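Local coordinates for Lmo2812 protein (Listeria monocytogenes EGD-e, PDB 5ZQA) that probably trims cell-wall peptidoglycan as a serine-type D-Ala-D-Ala carboxypeptidase, and belongs to the penicillin-binding proteins, at residues C236-A241 / R247-V252; K176-L181 / I251-G256. All coordinates share one frame; numbering follows the deposited sequence.

Interaction 1: residues C236-A241 / R247-V252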
loop_
_atom_site.group_PDB
_atom_site.type_symbol
_atom_site.label_atom_id
_atom_site.label_comp_id
_atom_site.label_asym_id
_atom_site.label_seq_id
_atom_site.Cartn_x
_atom_site.Cartn_y
_atom_site.Cartn_z
ATOM N N CYS A 236 -1.044 1.617 10.228
ATOM C CA CYS A 236 -1.107 0.383 9.456
ATOM C C CYS A 236 0.164 0.162 8.660
ATOM O O CYS A 236 0.821 1.110 8.259
ATOM C CB CYS A 236 -2.300 0.414 8.498
ATOM S SG CYS A 236 -3.918 0.649 9.301
ATOM N N PHE A 237 0.502 -1.098 8.407
ATOM C CA PHE A 237 1.651 -1.395 7.556
ATOM C C PHE A 237 1.544 -2.781 6.957
ATOM O O PHE A 237 1.291 -3.753 7.670
ATOM C CB PHE A 237 2.970 -1.275 8.344
ATOM C CG PHE A 237 4.207 -1.488 7.498
ATOM C CD1 PHE A 237 4.488 -0.643 6.436
ATOM C CD2 PHE A 237 5.087 -2.526 7.766
ATOM C CE1 PHE A 237 5.628 -0.826 5.653
ATOM C CE2 PHE A 237 6.230 -2.711 6.983
ATOM C CZ PHE A 237 6.491 -1.871 5.932
ATOM N N ILE A 238 1.744 -2.866 5.644
ATOM C CA ILE A 238 1.948 -4.139 4.965
ATOM C C ILE A 238 3.440 -4.264 4.702
ATOM O O ILE A 238 4.027 -3.427 4.019
ATOM C CB ILE A 238 1.153 -4.242 3.651
ATOM C CG1 ILE A 238 -0.342 -4.231 3.955
ATOM C CG2 ILE A 238 1.499 -5.545 2.909
ATOM C CD1 ILE A 238 -1.242 -4.184 2.722
ATOM N N GLY A 239 4.053 -5.284 5.298
ATOM C CA GLY A 239 5.466 -5.544 5.106
ATOM C C GLY A 239 5.696 -6.751 4.218
ATOM O O GLY A 239 4.852 -7.629 4.139
ATOM N N THR A 240 6.846 -6.794 3.552
ATOM C CA THR A 240 7.238 -8.008 2.853
ATOM C C THR A 240 8.756 -8.134 2.889
ATOM O O THR A 240 9.484 -7.129 2.868
ATOM C CB THR A 240 6.691 -8.052 1.406
ATOM O OG1 THR A 240 6.958 -9.346 0.843
ATOM C CG2 THR A 240 7.291 -6.963 0.525
ATOM N N ALA A 241 9.210 -9.376 2.998
ATOM C CA ALA A 241 10.631 -9.701 3.076
ATOM C C ALA A 241 10.851 -11.059 2.448
ATOM O O ALA A 241 9.978 -11.920 2.524
ATOM C CB ALA A 241 11.101 -9.715 4.523
ATOM N N ARG A 247 9.404 -15.909 0.585
ATOM C CA ARG A 247 8.885 -14.572 0.841
ATOM C C ARG A 247 7.689 -14.627 1.778
ATOM O O ARG A 247 6.846 -15.525 1.676
ATOM C CB ARG A 247 8.499 -13.880 -0.474
ATOM C CG ARG A 247 7.876 -12.490 -0.256
ATOM C CD ARG A 247 7.685 -11.693 -1.559
ATOM N NE ARG A 247 8.969 -11.345 -2.172
ATOM C CZ ARG A 247 9.728 -10.315 -1.798
ATOM N NH1 ARG A 247 9.341 -9.517 -0.813
ATOM N NH2 ARG A 247 10.891 -10.085 -2.413
ATOM N N VAL A 248 7.627 -13.674 2.706
ATOM C CA VAL A 248 6.460 -13.569 3.571
ATOM C C VAL A 248 5.875 -12.176 3.422
ATOM O O VAL A 248 6.561 -11.239 2.989
ATOM C CB VAL A 248 6.786 -13.853 5.055
ATOM C CG1 VAL A 248 7.380 -15.266 5.208
ATOM C CG2 VAL A 248 7.723 -12.800 5.625
ATOM N N ILE A 249 4.585 -12.065 3.724
ATOM C CA ILE A 249 3.901 -10.785 3.736
ATOM C C ILE A 249 3.226 -10.626 5.087
ATOM O O ILE A 249 2.486 -11.509 5.530
ATOM C CB ILE A 249 2.875 -10.680 2.607
ATOM C CG1 ILE A 249 3.595 -10.684 1.255
ATOM C CG2 ILE A 249 2.049 -9.398 2.758
ATOM C CD1 ILE A 249 2.644 -10.716 0.066
ATOM N N SER A 250 3.515 -9.516 5.760
ATOM C CA SER A 250 2.903 -9.231 7.056
ATOM C C SER A 250 1.886 -8.111 6.921
ATOM O O SER A 250 2.072 -7.191 6.130
ATOM C CB SER A 250 3.975 -8.853 8.080
ATOM O OG SER A 250 4.646 -7.659 7.689
ATOM N N ILE A 251 0.805 -8.204 7.691
ATOM C CA ILE A 251 -0.226 -7.173 7.712
ATOM C C ILE A 251 -0.458 -6.696 9.143
ATOM O O ILE A 251 -0.700 -7.516 10.031
ATOM C CB ILE A 251 -1.575 -7.686 7.178
ATOM C CG1 ILE A 251 -1.406 -8.510 5.894
ATOM C CG2 ILE A 251 -2.542 -6.523 7.012
ATOM C CD1 ILE A 251 -0.995 -7.708 4.756
ATOM N N VAL A 252 -0.382 -5.382 9.357
ATOM C CA VAL A 252 -0.672 -4.740 10.638
ATOM C C VAL A 252 -1.719 -3.659 10.424
ATOM O O VAL A 252 -1.506 -2.749 9.628
ATOM C CB VAL A 252 0.605 -4.121 11.257
ATOM C CG1 VAL A 252 0.258 -3.114 12.354
ATOM C CG2 VAL A 252 1.515 -5.226 11.782
HETATM O O HOH W 1 3.265 -5.591 8.823
#
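T240 and R247 make the polar knot at one end of this antiparallel pair. The hydroxyl OG1 of T240 donates to V248 O at 2.9 Å and in turn accepts from R247 NH1, also at 2.9 Å, with the oxygen lying almost exactly in the guanidinium plane. With chi1 at -172°, T240 turns OG1 beside its own carbonyl carbon and out toward the partner strand, while the R247 chain bends at chi3 (-66°) to bring NH1 round to the hydroxyl, which meets the guanidinium at its edge. V248 O is gripped twice, because A241 N comes to it at 3.2 Å from the opposite face of its plane. A salt bridge from R247 NH1 to D223 on strand 222-230 anchors the guanidinium further.

Along the rest of the ladder, F237 with V252, G239 with S250 and A241 with V248 are the hydrogen-bonded pairs; S250 N to G239 O, at 2.8 Å, is the shortest of their bonds. A water sits between F237 O, to which it donates, and S250 OG, 2.7 Å away. The F237 ring lies along its own strand, with G239 N above one face, offset toward the rim.

The non-hydrogen-bonded pairs put I238, T240, I249 and I251 on one face. I238 and I251 lie side by side, I238 CG1 meeting I251 CD1 at 3.6 Å, and I238 CG2 touches I249 CG2 at 3.9 Å.

This is the 236-243/246-255 hairpin of the five-stranded antiparallel sheet of the penicillin-binding fold. Helix 175-188 packs on the isoleucine face and helix 258-272 on the face of F237, V248, S250 and V252. Beyond 236-243 lies edge strand 222-230, which carries K226, predicted to bind substrate.

Interaction 2: residues K176-L181 / I251-G256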
loop_
_atom_site.group_PDB
_atom_site.type_symbol
_atom_site.label_atom_id
_atom_site.label_comp_id
_atom_site.label_asym_id
_atom_site.label_seq_id
_atom_site.Cartn_x
_atom_site.Cartn_y
_atom_site.Cartn_z
ATOM N N LYS A 176 -6.658 -11.070 5.345
ATOM C CA LYS A 176 -6.653 -12.110 4.325
ATOM C C LYS A 176 -6.703 -11.507 2.913
ATOM O O LYS A 176 -5.933 -11.900 2.035
ATOM C CB LYS A 176 -7.814 -13.083 4.547
ATOM C CG LYS A 176 -7.634 -13.988 5.754
ATOM C CD LYS A 176 -8.788 -14.978 5.850
ATOM C CE LYS A 176 -8.480 -16.081 6.851
ATOM N NZ LYS A 176 -7.248 -16.852 6.488
ATOM N N ASP A 177 -7.594 -10.545 2.692
ATOM C CA ASP A 177 -7.695 -9.926 1.372
ATOM C C ASP A 177 -6.467 -9.066 1.048
ATOM O O ASP A 177 -6.011 -9.028 -0.100
ATOM C CB ASP A 177 -8.960 -9.082 1.285
ATOM C CG ASP A 177 -10.187 -9.889 0.912
ATOM O OD1 ASP A 177 -10.064 -11.021 0.392
ATOM O OD2 ASP A 177 -11.294 -9.360 1.117
ATOM N N LEU A 178 -5.924 -8.385 2.059
ATOM C CA LEU A 178 -4.735 -7.568 1.842
ATOM C C LEU A 178 -3.517 -8.439 1.493
ATOM O O LEU A 178 -2.687 -8.039 0.671
ATOM C CB LEU A 178 -4.463 -6.689 3.071
ATOM C CG LEU A 178 -5.484 -5.570 3.274
ATOM C CD1 LEU A 178 -5.276 -4.947 4.632
ATOM C CD2 LEU A 178 -5.390 -4.519 2.165
ATOM N N PHE A 179 -3.418 -9.625 2.090
ATOM C CA PHE A 179 -2.382 -10.568 1.690
ATOM C C PHE A 179 -2.507 -10.933 0.211
ATOM O O PHE A 179 -1.516 -10.953 -0.509
ATOM C CB PHE A 179 -2.440 -11.840 2.548
ATOM C CG PHE A 179 -1.650 -12.987 1.975
ATOM C CD1 PHE A 179 -0.284 -12.858 1.741
ATOM C CD2 PHE A 179 -2.268 -14.179 1.664
ATOM C CE1 PHE A 179 0.450 -13.894 1.204
ATOM C CE2 PHE A 179 -1.533 -15.239 1.125
ATOM C CZ PHE A 179 -0.172 -15.090 0.898
ATOM N N LEU A 180 -3.731 -11.216 -0.230
ATOM C CA LEU A 180 -3.968 -11.597 -1.618
ATOM C C LEU A 180 -3.601 -10.461 -2.565
ATOM O O LEU A 180 -2.936 -10.687 -3.578
ATOM C CB LEU A 180 -5.431 -11.999 -1.817
ATOM C CG LEU A 180 -5.793 -12.479 -3.224
ATOM C CD1 LEU A 180 -4.807 -13.530 -3.737
ATOM C CD2 LEU A 180 -7.191 -13.039 -3.215
ATOM N N LEU A 181 -4.037 -9.247 -2.247
ATOM C CA LEU A 181 -3.710 -8.105 -3.095
ATOM C C LEU A 181 -2.204 -7.896 -3.183
ATOM O O LEU A 181 -1.653 -7.701 -4.267
ATOM C CB LEU A 181 -4.381 -6.844 -2.566
ATOM C CG LEU A 181 -3.971 -5.540 -3.237
ATOM C CD1 LEU A 181 -4.218 -5.580 -4.738
ATOM C CD2 LEU A 181 -4.686 -4.370 -2.571
ATOM N N ILE A 251 0.805 -8.204 7.691
ATOM C CA ILE A 251 -0.226 -7.173 7.712
ATOM C C ILE A 251 -0.458 -6.696 9.143
ATOM O O ILE A 251 -0.700 -7.516 10.031
ATOM C CB ILE A 251 -1.575 -7.686 7.178
ATOM C CG1 ILE A 251 -1.406 -8.510 5.894
ATOM C CG2 ILE A 251 -2.542 -6.523 7.012
ATOM C CD1 ILE A 251 -0.995 -7.708 4.756
ATOM N N VAL A 252 -0.382 -5.382 9.357
ATOM C CA VAL A 252 -0.672 -4.740 10.638
ATOM C C VAL A 252 -1.719 -3.659 10.424
ATOM O O VAL A 252 -1.506 -2.749 9.628
ATOM C CB VAL A 252 0.605 -4.121 11.257
ATOM C CG1 VAL A 252 0.258 -3.114 12.354
ATOM C CG2 VAL A 252 1.515 -5.226 11.782
ATOM N N LEU A 253 -2.850 -3.773 11.115
ATOM C CA LEU A 253 -3.931 -2.795 11.026
ATOM C C LEU A 253 -4.284 -2.249 12.402
ATOM O O LEU A 253 -4.445 -3.017 13.350
ATOM C CB LEU A 253 -5.178 -3.420 10.385
ATOM C CG LEU A 253 -4.955 -4.046 9.009
ATOM C CD1 LEU A 253 -6.173 -4.870 8.595
ATOM C CD2 LEU A 253 -4.670 -2.955 7.991
ATOM N N ASP A 254 -4.385 -0.927 12.491
ATOM C CA ASP A 254 -4.821 -0.218 13.707
ATOM C C ASP A 254 -3.892 -0.444 14.896
ATOM O O ASP A 254 -4.343 -0.784 16.000
ATOM C CB ASP A 254 -6.261 -0.623 14.081
ATOM C CG ASP A 254 -6.904 0.337 15.082
ATOM O OD1 ASP A 254 -6.480 1.515 15.152
ATOM O OD2 ASP A 254 -7.839 -0.086 15.796
ATOM N N ALA A 255 -2.592 -0.255 14.686
ATOM C CA ALA A 255 -1.675 -0.136 15.820
ATOM C C ALA A 255 -1.781 1.283 16.396
ATOM O O ALA A 255 -2.284 2.195 15.738
ATOM C CB ALA A 255 -0.245 -0.462 15.400
ATOM N N GLY A 256 -1.311 1.477 17.628
ATOM C CA GLY A 256 -1.580 2.718 18.338
ATOM C C GLY A 256 -0.696 3.914 18.038
ATOM O O GLY A 256 -1.101 5.055 18.262
#
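L178 of helix 175-188 drops onto I251 and L253, a helix-on-sheet contact in the mixed alpha/beta domain of the penicillin-binding fold. The helix runs at 135° to strand 251-253, with the two axes 9.4 Å apart at closest.

The side-chain contacts are all apolar, and no hydrogen bond crosses between the segments. L178 CD1 is shared by the two strand residues: it lies 4.0 Å from I251 CG2, where the two side chains cross at a slant, and meets L253 CD2 tip to tip, also at 4.0 Å. The other methyl of that leucine, L253 CD1, is hardly farther from L178 CD1, at 4.1 Å, so the L178 methyl faces the end of the L253 fork. I251 and L253 are two apart on the strand, so both point at the helix, while V252 between them faces helix 258-272. L178 also rests on I238 of the neighbouring strand.

The F179 ring leads away from I251 to stack with Y41.

I251 turns its end up against the helix, between a side-chain carbon and a backbone nitrogen: with chi2 at -69°, CD1 comes to 4.0 Å from L178 CB and 4.1 Å from F179 N.

Going from the N terminus, of the elements in these contacts, helix 175-188 comes first, then, past edge strand 222-230, the hairpin 236-243/246-255. Interaction 1 closes a loop of five residues, the end of the hairpin. Interaction 2 closes a much longer loop of 69 residues, and the 236-241 segment lies inside it; both contacts end on strand 246-255 and share I251 and V252. Interaction 1 thus sets two sheet strands side by side, and interaction 2 lays the earlier helix on them. They also touch directly: I249 CB packs on F179 CD1 at 3.9 Å, and C236 SG lies 3.6 Å from D254 N.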